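Local coordinates for threonine--tRNA ligase catalytic subunit (Aeropyrum pernix, PDB 3A32), which catalyses the two-step attachment of threonine to its tRNA, with a threonyl-adenylate intermediate, and probably cannot clear mischarged seryl-tRNA because it lacks an editing domain, at residues Tyr68-Thr73 with Lys135-Gly140; Leu189-Lys194 with Val453-Gly458; Arg52-Glu57 with Pro461-Asp466; Lys125-Leu130 with Arg298-Ile303. One frame throughout, in Å; residues are numbered along the deposited sequence.

Contact 1 (Tyr68-Thr73 with Lys135-Gly140); sequences YYVVET and KVFEFG
Tyr69 and Val70 pair in parallel with Val136 and Phe137 at the margin of the class II synthetase catalytic sheet. Three backbone hydrogen bonds join them: Tyr69 N to Lys135 O, Phe137 N to Tyr69 O, and Val71 N to Phe137 O. The packing is tight beyond this ladder. Val71 CG2 meets Val136 CG2 at 3.5 Å, the two side chains crossing at about a right angle. Glu138 reaches Thr73 because its CG stands anti to the backbone N (chi1 175°) and the rest of the chain is extended. The syn lone pair of Glu138 OE1 takes the hydroxyl of Thr73 OG1 at 2.7 Å. Thr73 N comes from above the carboxylate plane to Glu138 OE2 at 2.9 Å. His115 also bonds to OE1. An alanine in place of Glu138 would probably leave the Thr73 amide and hydroxyl and His115 without their acceptor and open a gap beside Val71 O. The Lys135 end is partly exposed, and a water sits there. Lys135 CE makes a CH-pi contact over the centre of the Tyr68 ring, while NZ makes an off-centre cation-pi contact. The water links Lys135 NZ with Tyr68 OH; Arg66 O and Glu184, respectively, also bind these atoms. Strand 159-170 flanks strand 134-143 on its other edge, helix 112-126 packs on Val71, and helix 48-65 packs on Val70 and Phe137.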
# COMPACT_ATOMS: atom_id res chain seq x y z
N TYR A 68 -9.59 6.08 -12.63
CA TYR A 68 -10.22 5.33 -11.55
C TYR A 68 -9.96 6.07 -10.28
O TYR A 68 -8.89 6.57 -10.05
CB TYR A 68 -9.62 3.92 -11.37
CG TYR A 68 -9.85 2.93 -12.51
CD1 TYR A 68 -10.77 1.87 -12.40
CD2 TYR A 68 -9.08 3.03 -13.71
CE1 TYR A 68 -10.95 0.98 -13.44
CE2 TYR A 68 -9.25 2.14 -14.76
CZ TYR A 68 -10.17 1.13 -14.63
OH TYR A 68 -10.29 0.25 -15.69
N TYR A 69 -10.95 6.08 -9.42
CA TYR A 69 -10.73 6.50 -8.07
C TYR A 69 -10.12 5.34 -7.32
O TYR A 69 -10.63 4.23 -7.38
CB TYR A 69 -12.05 6.79 -7.46
CG TYR A 69 -12.85 7.83 -8.17
CD1 TYR A 69 -12.39 9.15 -8.29
CD2 TYR A 69 -14.14 7.53 -8.67
CE1 TYR A 69 -13.16 10.12 -8.93
CE2 TYR A 69 -14.91 8.49 -9.29
CZ TYR A 69 -14.42 9.77 -9.41
OH TYR A 69 -15.18 10.71 -10.01
N VAL A 70 -9.01 5.59 -6.61
CA VAL A 70 -8.44 4.54 -5.79
C VAL A 70 -9.00 4.54 -4.40
O VAL A 70 -9.21 5.61 -3.81
CB VAL A 70 -6.89 4.50 -5.82
CG1 VAL A 70 -6.44 4.43 -7.34
CG2 VAL A 70 -6.29 5.66 -5.08
N VAL A 71 -9.29 3.34 -3.91
CA VAL A 71 -9.91 3.20 -2.63
C VAL A 71 -9.31 2.03 -1.86
O VAL A 71 -8.56 1.20 -2.40
CB VAL A 71 -11.47 3.09 -2.72
CG1 VAL A 71 -12.05 4.31 -3.47
CG2 VAL A 71 -11.90 1.77 -3.33
N GLU A 72 -9.59 2.04 -0.59
CA GLU A 72 -9.26 0.90 0.28
C GLU A 72 -10.52 0.69 1.13
O GLU A 72 -11.07 1.66 1.71
CB GLU A 72 -8.01 1.19 1.12
CG GLU A 72 -7.80 0.18 2.27
CD GLU A 72 -6.39 0.22 2.93
OE1 GLU A 72 -5.56 1.07 2.54
OE2 GLU A 72 -6.10 -0.66 3.83
N THR A 73 -11.03 -0.55 1.13
CA THR A 73 -12.30 -0.83 1.84
C THR A 73 -12.02 -1.81 2.98
O THR A 73 -11.00 -2.51 2.95
CB THR A 73 -13.47 -1.29 0.86
OG1 THR A 73 -13.12 -2.52 0.18
CG2 THR A 73 -13.83 -0.18 -0.18
N LYS A 135 -15.65 4.80 -12.03
CA LYS A 135 -14.65 3.75 -12.02
C LYS A 135 -13.92 3.84 -10.74
O LYS A 135 -13.41 4.91 -10.39
CB LYS A 135 -13.67 3.92 -13.20
CG LYS A 135 -14.38 4.15 -14.55
CD LYS A 135 -13.48 4.07 -15.77
CE LYS A 135 -12.06 4.61 -15.51
NZ LYS A 135 -11.36 4.99 -16.80
N VAL A 136 -13.88 2.70 -10.02
CA VAL A 136 -13.25 2.61 -8.70
C VAL A 136 -12.26 1.39 -8.68
O VAL A 136 -12.67 0.27 -9.04
CB VAL A 136 -14.35 2.53 -7.59
CG1 VAL A 136 -15.31 1.31 -7.77
CG2 VAL A 136 -13.76 2.54 -6.24
N PHE A 137 -11.01 1.64 -8.28
CA PHE A 137 -9.95 0.63 -8.24
C PHE A 137 -9.50 0.35 -6.80
O PHE A 137 -9.38 1.27 -6.00
CB PHE A 137 -8.69 1.10 -9.00
CG PHE A 137 -7.51 0.16 -8.82
CD1 PHE A 137 -7.47 -1.06 -9.50
CD2 PHE A 137 -6.48 0.47 -7.94
CE1 PHE A 137 -6.44 -1.93 -9.32
CE2 PHE A 137 -5.41 -0.40 -7.78
CZ PHE A 137 -5.39 -1.60 -8.45
N GLU A 138 -9.21 -0.91 -6.48
CA GLU A 138 -8.65 -1.25 -5.15
C GLU A 138 -7.66 -2.39 -5.26
O GLU A 138 -7.97 -3.38 -5.93
CB GLU A 138 -9.74 -1.61 -4.11
CG GLU A 138 -9.16 -2.06 -2.79
CD GLU A 138 -10.17 -2.18 -1.66
OE1 GLU A 138 -11.41 -2.01 -1.88
OE2 GLU A 138 -9.73 -2.47 -0.53
N PHE A 139 -6.47 -2.22 -4.66
CA PHE A 139 -5.50 -3.30 -4.41
C PHE A 139 -6.10 -4.03 -3.21
O PHE A 139 -5.85 -3.67 -2.04
CB PHE A 139 -4.14 -2.67 -4.05
CG PHE A 139 -2.97 -3.65 -4.02
CD1 PHE A 139 -2.42 -4.15 -5.20
CD2 PHE A 139 -2.41 -4.04 -2.81
CE1 PHE A 139 -1.34 -5.08 -5.15
CE2 PHE A 139 -1.32 -4.92 -2.76
CZ PHE A 139 -0.78 -5.43 -3.94
N GLY A 140 -6.95 -5.02 -3.47
CA GLY A 140 -7.87 -5.47 -2.40
C GLY A 140 -7.48 -6.80 -1.80
O GLY A 140 -6.95 -7.65 -2.52
O HOH W 1 -10.68 2.39 -17.97

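Contact 2 (Leu189-Lys194 with Val453-Gly458); sequences LERLFK and VRSLSG
The guanidinium of Arg191 meets Ser455 obliquely: Ser455 OG stands 29° out of its plane. This is class II synthetase helix-end packing: the close of catalytic-core helix 174-191 lies against the last turn of helix 435-457. Arg191 NH1 gives Ser455 OG a bent hydrogen bond of 3.1 Å, with an N-H...O angle of 136°. Ser455 OG also bonds to Pro452 O. The Phe193 ring does not touch Val453-Gly458; Leu192 CG lies over one of its faces, offset toward the ring's rim, and Phe320 meets it. Both ends turn off with a positive phi, at Lys194 and Gly458. The rest of the contact is apolar. Leu456 CG packs on Arg191 CB at 3.9 Å, and its CD1 touches Leu192 CB at 3.9 Å. An alanine at Leu456 would probably open a gap against Arg191 CB and Leu192 CB, and leave Phe62 of helix 48-65 with less to pack on. Helix 48-65 also supplies Val58, which touches Val453, and Arg65, which binds the Leu456 carbonyl. Leu192 carries its CG anti to the backbone N (chi1 180°), which brings a methyl across to the second helix. There Leu192 CD1 meets Val453 CG2 at 3.5 Å.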
# COMPACT_ATOMS: atom_id res chain seq x y z
N LEU A 189 0.85 -5.68 -18.60
CA LEU A 189 1.68 -6.79 -19.05
C LEU A 189 3.00 -6.38 -19.67
O LEU A 189 4.05 -6.91 -19.30
CB LEU A 189 0.96 -7.69 -20.03
CG LEU A 189 -0.20 -8.52 -19.49
CD1 LEU A 189 -0.34 -9.59 -20.50
CD2 LEU A 189 0.05 -9.11 -18.14
N GLU A 190 2.94 -5.44 -20.61
CA GLU A 190 4.10 -5.08 -21.42
C GLU A 190 5.09 -4.23 -20.65
O GLU A 190 6.30 -4.40 -20.77
CB GLU A 190 3.67 -4.40 -22.75
CG GLU A 190 3.00 -5.38 -23.70
CD GLU A 190 2.66 -4.81 -25.07
OE1 GLU A 190 2.42 -3.59 -25.17
OE2 GLU A 190 2.62 -5.59 -26.07
N ARG A 191 4.58 -3.31 -19.85
CA ARG A 191 5.44 -2.29 -19.25
C ARG A 191 5.92 -2.62 -17.87
O ARG A 191 7.06 -2.25 -17.52
CB ARG A 191 4.79 -0.91 -19.30
CG ARG A 191 4.69 -0.50 -20.77
CD ARG A 191 4.16 0.85 -21.00
NE ARG A 191 3.98 0.99 -22.44
CZ ARG A 191 3.61 2.13 -23.04
NH1 ARG A 191 3.36 3.23 -22.30
NH2 ARG A 191 3.47 2.16 -24.36
N LEU A 192 5.08 -3.31 -17.10
CA LEU A 192 5.45 -3.71 -15.74
C LEU A 192 6.11 -5.06 -15.78
O LEU A 192 7.16 -5.28 -15.14
CB LEU A 192 4.24 -3.71 -14.78
CG LEU A 192 4.51 -4.10 -13.34
CD1 LEU A 192 5.53 -3.18 -12.67
CD2 LEU A 192 3.20 -4.11 -12.57
N PHE A 193 5.52 -5.96 -16.55
CA PHE A 193 6.02 -7.33 -16.58
C PHE A 193 6.91 -7.67 -17.79
O PHE A 193 7.52 -8.75 -17.81
CB PHE A 193 4.88 -8.33 -16.33
CG PHE A 193 4.31 -8.25 -14.91
CD1 PHE A 193 5.07 -8.70 -13.81
CD2 PHE A 193 3.08 -7.67 -14.65
CE1 PHE A 193 4.59 -8.62 -12.46
CE2 PHE A 193 2.61 -7.58 -13.32
CZ PHE A 193 3.38 -8.08 -12.21
N LYS A 194 7.00 -6.78 -18.78
CA LYS A 194 7.76 -7.11 -20.02
C LYS A 194 7.29 -8.36 -20.75
O LYS A 194 8.11 -9.15 -21.27
CB LYS A 194 9.26 -7.25 -19.70
CG LYS A 194 9.82 -6.05 -18.93
CD LYS A 194 9.71 -4.77 -19.80
CE LYS A 194 10.56 -4.95 -21.07
NZ LYS A 194 10.70 -3.66 -21.80
N VAL A 453 7.84 1.56 -16.39
CA VAL A 453 7.01 1.67 -15.20
C VAL A 453 6.65 3.13 -14.94
O VAL A 453 5.51 3.40 -14.56
CB VAL A 453 7.59 0.96 -13.94
CG1 VAL A 453 6.88 1.42 -12.66
CG2 VAL A 453 7.43 -0.55 -14.06
N ARG A 454 7.57 4.07 -15.17
CA ARG A 454 7.19 5.50 -15.14
C ARG A 454 6.06 5.89 -16.08
O ARG A 454 5.29 6.80 -15.75
CB ARG A 454 8.37 6.39 -15.48
CG ARG A 454 9.38 6.50 -14.38
CD ARG A 454 10.25 7.74 -14.54
NE ARG A 454 10.86 7.85 -15.87
CZ ARG A 454 11.96 7.20 -16.27
NH1 ARG A 454 12.60 6.35 -15.45
NH2 ARG A 454 12.43 7.43 -17.51
N SER A 455 5.96 5.27 -17.24
CA SER A 455 4.89 5.66 -18.18
C SER A 455 3.53 5.15 -17.71
O SER A 455 2.50 5.63 -18.11
CB SER A 455 5.17 5.25 -19.64
OG SER A 455 4.99 3.85 -19.78
N LEU A 456 3.54 4.14 -16.85
CA LEU A 456 2.32 3.61 -16.25
C LEU A 456 1.91 4.47 -15.06
O LEU A 456 0.76 4.85 -14.95
CB LEU A 456 2.56 2.19 -15.74
CG LEU A 456 2.72 1.02 -16.68
CD1 LEU A 456 2.91 -0.24 -15.79
CD2 LEU A 456 1.52 0.85 -17.58
N SER A 457 2.85 4.76 -14.17
CA SER A 457 2.52 5.33 -12.86
C SER A 457 3.09 6.72 -12.52
O SER A 457 2.80 7.27 -11.45
CB SER A 457 2.82 4.31 -11.77
OG SER A 457 4.13 3.84 -11.93
N GLY A 458 3.84 7.30 -13.44
CA GLY A 458 4.42 8.60 -13.21
C GLY A 458 5.74 8.40 -12.50
O GLY A 458 6.72 8.97 -12.86

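Contact 3 (Arg52-Glu57 with Pro461-Asp466)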
# COMPACT_ATOMS: atom_id res chain seq x y z
N ARG A 52 5.49 -6.18 -2.74
CA ARG A 52 4.09 -5.89 -2.40
C ARG A 52 3.78 -4.40 -2.31
O ARG A 52 2.77 -3.96 -2.83
CB ARG A 52 3.66 -6.65 -1.15
CG ARG A 52 3.49 -8.19 -1.51
CD ARG A 52 2.84 -8.95 -0.38
NE ARG A 52 1.45 -8.54 -0.18
CZ ARG A 52 0.42 -9.01 -0.89
NH1 ARG A 52 0.61 -9.91 -1.86
NH2 ARG A 52 -0.81 -8.61 -0.62
N TYR A 53 4.64 -3.61 -1.67
CA TYR A 53 4.42 -2.17 -1.63
C TYR A 53 4.56 -1.55 -3.03
O TYR A 53 3.79 -0.67 -3.36
CB TYR A 53 5.34 -1.48 -0.64
CG TYR A 53 5.00 -1.78 0.80
CD1 TYR A 53 5.55 -2.88 1.44
CD2 TYR A 53 4.11 -0.97 1.51
CE1 TYR A 53 5.23 -3.20 2.77
CE2 TYR A 53 3.80 -1.24 2.88
CZ TYR A 53 4.39 -2.35 3.49
OH TYR A 53 4.14 -2.66 4.79
N ALA A 54 5.54 -2.02 -3.82
CA ALA A 54 5.78 -1.45 -5.16
C ALA A 54 4.58 -1.70 -6.08
O ALA A 54 4.14 -0.83 -6.81
CB ALA A 54 7.08 -2.04 -5.78
N LEU A 55 4.03 -2.90 -5.97
CA LEU A 55 2.89 -3.35 -6.72
C LEU A 55 1.63 -2.51 -6.41
O LEU A 55 1.00 -1.94 -7.33
CB LEU A 55 2.72 -4.84 -6.38
CG LEU A 55 2.62 -5.95 -7.42
CD1 LEU A 55 3.07 -5.53 -8.86
CD2 LEU A 55 3.33 -7.18 -6.94
N ALA A 56 1.32 -2.35 -5.12
CA ALA A 56 0.17 -1.54 -4.73
C ALA A 56 0.24 -0.13 -5.29
O ALA A 56 -0.76 0.41 -5.77
CB ALA A 56 0.05 -1.46 -3.18
N GLU A 57 1.45 0.44 -5.22
CA GLU A 57 1.75 1.83 -5.54
C GLU A 57 1.69 2.07 -7.04
O GLU A 57 1.08 3.04 -7.49
CB GLU A 57 3.16 2.17 -5.02
CG GLU A 57 3.58 3.52 -5.46
CD GLU A 57 5.07 3.87 -5.21
OE1 GLU A 57 5.66 3.30 -4.28
OE2 GLU A 57 5.57 4.78 -5.98
N PRO A 461 8.72 3.20 -8.15
CA PRO A 461 9.01 3.01 -6.72
C PRO A 461 10.43 2.64 -6.37
O PRO A 461 10.95 1.65 -6.86
CB PRO A 461 8.11 1.81 -6.31
CG PRO A 461 7.11 1.69 -7.37
CD PRO A 461 7.78 2.19 -8.66
N ARG A 462 11.01 3.42 -5.47
CA ARG A 462 12.27 3.12 -4.88
C ARG A 462 12.00 2.78 -3.43
O ARG A 462 11.66 3.65 -2.62
CB ARG A 462 13.23 4.35 -4.95
CG ARG A 462 13.45 4.88 -6.39
CD ARG A 462 14.56 4.07 -7.02
NE ARG A 462 14.82 4.48 -8.38
CZ ARG A 462 15.61 5.49 -8.75
NH1 ARG A 462 16.23 6.25 -7.85
NH2 ARG A 462 15.78 5.73 -10.05
N ILE A 463 12.15 1.51 -3.12
CA ILE A 463 12.01 1.05 -1.78
C ILE A 463 13.34 0.32 -1.47
O ILE A 463 13.48 -0.86 -1.88
CB ILE A 463 10.83 0.11 -1.64
CG1 ILE A 463 9.57 0.81 -2.23
CG2 ILE A 463 10.73 -0.30 -0.11
CD1 ILE A 463 8.38 -0.08 -2.33
N PRO A 464 14.32 1.06 -0.85
CA PRO A 464 15.70 0.58 -0.63
C PRO A 464 15.77 -0.51 0.38
O PRO A 464 14.93 -0.60 1.30
CB PRO A 464 16.47 1.80 -0.11
CG PRO A 464 15.43 2.82 0.33
CD PRO A 464 14.11 2.45 -0.39
N ALA A 465 16.78 -1.34 0.21
CA ALA A 465 17.09 -2.35 1.20
C ALA A 465 18.52 -2.81 0.95
O ALA A 465 18.96 -2.86 -0.20
CB ALA A 465 16.11 -3.57 1.12
N ASP A 466 19.22 -3.10 2.03
CA ASP A 466 20.48 -3.79 1.97
C ASP A 466 20.24 -5.29 2.17
O ASP A 466 19.93 -5.75 3.28
CB ASP A 466 21.47 -3.23 3.02
CG ASP A 466 22.88 -3.80 2.86
OD1 ASP A 466 23.11 -4.79 2.15
OD2 ASP A 466 23.78 -3.28 3.50
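Ile463 and Pro461 are the two bumps that the tail lays on helix 48-65. Ile463 reaches with the end of its chain. Its CG1 is anti to the carbonyl carbon (chi1 -52°) and the chain then runs straight on (chi2 172°), carrying CD1 to the helix backbone. There CD1 lies 3.7 Å from Tyr53 CB and 3.7 Å from Ala54 N. The small side chain of Ala54 lets both bumps come close. Its CB is 4.2 Å from Ile463 CD1 on one hand and 4.0 Å from Pro461 CB on the other. Pro461 is a flatter bump, and its ring fits between Ala54 and Glu57, one turn along the helix. Ala54 O lies 3.9 Å from Pro461 CG. Glu57 stretches out past the proline, the two side chains sliding by each other in opposite directions. Its carboxylate lies against the ring carbons, with OE1 3.5 Å from Pro461 CB. No hydrogen bond crosses between the segments; the contact is van der Waals packing. The polar ends are used elsewhere. Glu57 forms salt bridges to Lys61 of its own chain and to Lys61 of the second subunit. Tyr53 leads its ring away, and its hydroxyl bonds to Val71 O and Phe139 N of the second subunit. Further along, Ala465 pairs by its backbone with Val374, so the tail joins the sheet of the anticodon-binding domain. The arrangement is therefore the C-terminal segment that leads into the sheet of the anticodon-binding domain, packed on a helix of the catalytic region, at the dimer interface of a class II synthetase.

Contact 4 (Lys125-Leu130 with Arg298-Ile303); sequences KHRSKL and REEFGI
Phe301 points the edge of its ring at the turn that follows helix 112-126. Leu130 O lies in the plane of that ring, 3.1 Å from Phe301 CE1, so the carbonyl faces the ring's C-H rim. The same carbon is 3.7 Å from Ser128 CA, which approaches obliquely. Phe301 CZ lies 3.9 Å from Arg127 O and touches Leu130 CB more loosely. The ring is placed there by a first torsion that sets CG anti to the carbonyl carbon (chi1 -56°). Arg127 and Glu300 meet next to it in a different way. Both chains bend at chi2, and the planes of guanidinium and carboxylate are 29° apart. Glu300 OE1 lies 3.4 Å from Arg127 CD, alongside the aliphatic part of the arginine. Glu300 OE2 is 3.8 Å from Arg127 NH1 but well out of the guanidinium plane, so no N-H points at it. The salt bridge is long and rests on charge alone. Ser128 is turned with CB against Glu300 O, at 3.3 Å. A water binds Glu300 O at 2.8 Å and also gives a hydrogen bond to Glu300 OE1. Its bond from Ser128 OG is weak. Val123 of helix 112-126 touches both Leu130 and Glu300. Phe469 of the second subunit packs on Leu130 and meets His126. No direct hydrogen bond joins the two segments. The chemistry is that of a surface contact: an aromatic edge gives the close fit, while a loose charge pair and a water span the more exposed side.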
# COMPACT_ATOMS: atom_id res chain seq x y z
N LYS A 125 -24.51 12.33 -1.51
CA LYS A 125 -23.85 13.61 -1.28
C LYS A 125 -23.89 14.57 -2.48
O LYS A 125 -24.19 15.76 -2.30
CB LYS A 125 -22.42 13.32 -0.86
CG LYS A 125 -22.36 12.63 0.54
CD LYS A 125 -20.95 12.30 0.97
CE LYS A 125 -20.18 13.60 1.20
NZ LYS A 125 -18.79 13.37 1.67
N HIS A 126 -23.62 14.07 -3.71
CA HIS A 126 -23.41 14.91 -4.89
C HIS A 126 -24.37 14.66 -6.04
O HIS A 126 -24.42 15.46 -6.96
CB HIS A 126 -21.93 14.85 -5.35
CG HIS A 126 -20.97 15.10 -4.22
ND1 HIS A 126 -20.92 16.30 -3.55
CD2 HIS A 126 -20.12 14.27 -3.57
CE1 HIS A 126 -20.05 16.21 -2.56
NE2 HIS A 126 -19.55 15.00 -2.56
N ARG A 127 -25.14 13.58 -5.97
CA ARG A 127 -26.18 13.30 -6.98
C ARG A 127 -25.50 13.24 -8.34
O ARG A 127 -24.38 12.71 -8.45
CB ARG A 127 -27.31 14.34 -6.94
CG ARG A 127 -27.80 14.65 -5.51
CD ARG A 127 -29.32 14.73 -5.41
NE ARG A 127 -29.75 14.64 -4.01
CZ ARG A 127 -29.69 13.55 -3.23
NH1 ARG A 127 -29.20 12.39 -3.69
NH2 ARG A 127 -30.11 13.61 -1.97
N SER A 128 -26.14 13.83 -9.35
CA SER A 128 -25.67 13.76 -10.74
C SER A 128 -24.41 14.57 -11.07
O SER A 128 -23.91 14.48 -12.20
CB SER A 128 -26.79 14.15 -11.73
OG SER A 128 -27.20 15.48 -11.47
N LYS A 129 -23.89 15.36 -10.12
CA LYS A 129 -22.53 15.93 -10.32
C LYS A 129 -21.45 14.86 -10.43
O LYS A 129 -20.38 15.09 -11.04
CB LYS A 129 -22.14 16.90 -9.21
CG LYS A 129 -22.94 18.17 -9.15
CD LYS A 129 -22.13 19.19 -8.40
CE LYS A 129 -22.18 18.94 -6.92
NZ LYS A 129 -21.37 20.04 -6.29
N LEU A 130 -21.72 13.69 -9.83
CA LEU A 130 -20.80 12.53 -9.94
C LEU A 130 -20.79 12.11 -11.41
O LEU A 130 -21.85 11.81 -11.97
CB LEU A 130 -21.26 11.35 -9.09
CG LEU A 130 -20.27 10.18 -8.89
CD1 LEU A 130 -19.02 10.58 -8.07
CD2 LEU A 130 -20.96 9.01 -8.25
N ARG A 298 -31.44 5.80 -12.82
CA ARG A 298 -32.57 6.29 -13.60
C ARG A 298 -33.05 7.58 -12.97
O ARG A 298 -33.15 8.61 -13.66
CB ARG A 298 -33.70 5.23 -13.69
CG ARG A 298 -34.83 5.63 -14.64
CD ARG A 298 -36.14 4.83 -14.43
NE ARG A 298 -36.56 4.69 -13.03
CZ ARG A 298 -36.46 3.57 -12.31
NH1 ARG A 298 -35.95 2.44 -12.84
NH2 ARG A 298 -36.89 3.58 -11.04
N GLU A 299 -33.33 7.55 -11.67
CA GLU A 299 -33.79 8.72 -10.93
C GLU A 299 -32.82 9.89 -10.89
O GLU A 299 -33.20 11.00 -11.24
CB GLU A 299 -34.23 8.33 -9.53
CG GLU A 299 -35.46 7.43 -9.55
CD GLU A 299 -35.66 6.62 -8.28
OE1 GLU A 299 -34.93 6.83 -7.27
OE2 GLU A 299 -36.56 5.74 -8.28
N GLU A 300 -31.56 9.65 -10.52
CA GLU A 300 -30.56 10.71 -10.38
C GLU A 300 -29.89 11.14 -11.67
O GLU A 300 -29.55 12.30 -11.83
CB GLU A 300 -29.47 10.29 -9.38
CG GLU A 300 -29.96 9.94 -7.97
CD GLU A 300 -30.65 11.10 -7.25
OE1 GLU A 300 -30.37 12.28 -7.56
OE2 GLU A 300 -31.48 10.83 -6.36
N PHE A 301 -29.67 10.21 -12.61
CA PHE A 301 -28.97 10.58 -13.84
C PHE A 301 -29.85 10.59 -15.08
O PHE A 301 -29.42 11.05 -16.15
CB PHE A 301 -27.72 9.71 -14.08
CG PHE A 301 -26.75 9.70 -12.96
CD1 PHE A 301 -25.59 10.44 -13.04
CD2 PHE A 301 -26.97 8.92 -11.82
CE1 PHE A 301 -24.66 10.45 -11.97
CE2 PHE A 301 -26.04 8.90 -10.76
CZ PHE A 301 -24.90 9.67 -10.83
N GLY A 302 -31.07 10.08 -14.96
CA GLY A 302 -31.96 9.94 -16.14
C GLY A 302 -31.40 9.02 -17.24
O GLY A 302 -31.63 9.25 -18.45
N ILE A 303 -30.64 8.00 -16.81
CA ILE A 303 -30.10 6.96 -17.69
C ILE A 303 -30.85 5.64 -17.46
O ILE A 303 -30.93 5.15 -16.34
CB ILE A 303 -28.56 6.85 -17.51
CG1 ILE A 303 -27.89 8.10 -18.10
CG2 ILE A 303 -27.99 5.59 -18.16
CD1 ILE A 303 -26.56 8.35 -17.55
O HOH W 2 -29.66 14.26 -9.78

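Overall arrangement
Along the chain, contact 3 opens first, at helix 48-65, and closes last, at the C-terminal tail; the other three begin and end between. Contact 1 closes before contact 2 opens, and contact 4 crosses both. Contacts 1 and 3 lie about 19 Å apart between centres and touch where Phe139 packs on Ala56. Contacts 2 and 3 are about 14 Å apart between centres and touch through Leu192 and Leu55. Contact 4 stands apart, about 39 Å from contact 3 but about 21 Å from contact 1 between centres. Helix 48-65 thus connects the catalytic sheet with the C-terminal elements. Contacts 1, 3 and 4 also touch the second subunit, so these parts also lie at the homodimer interface.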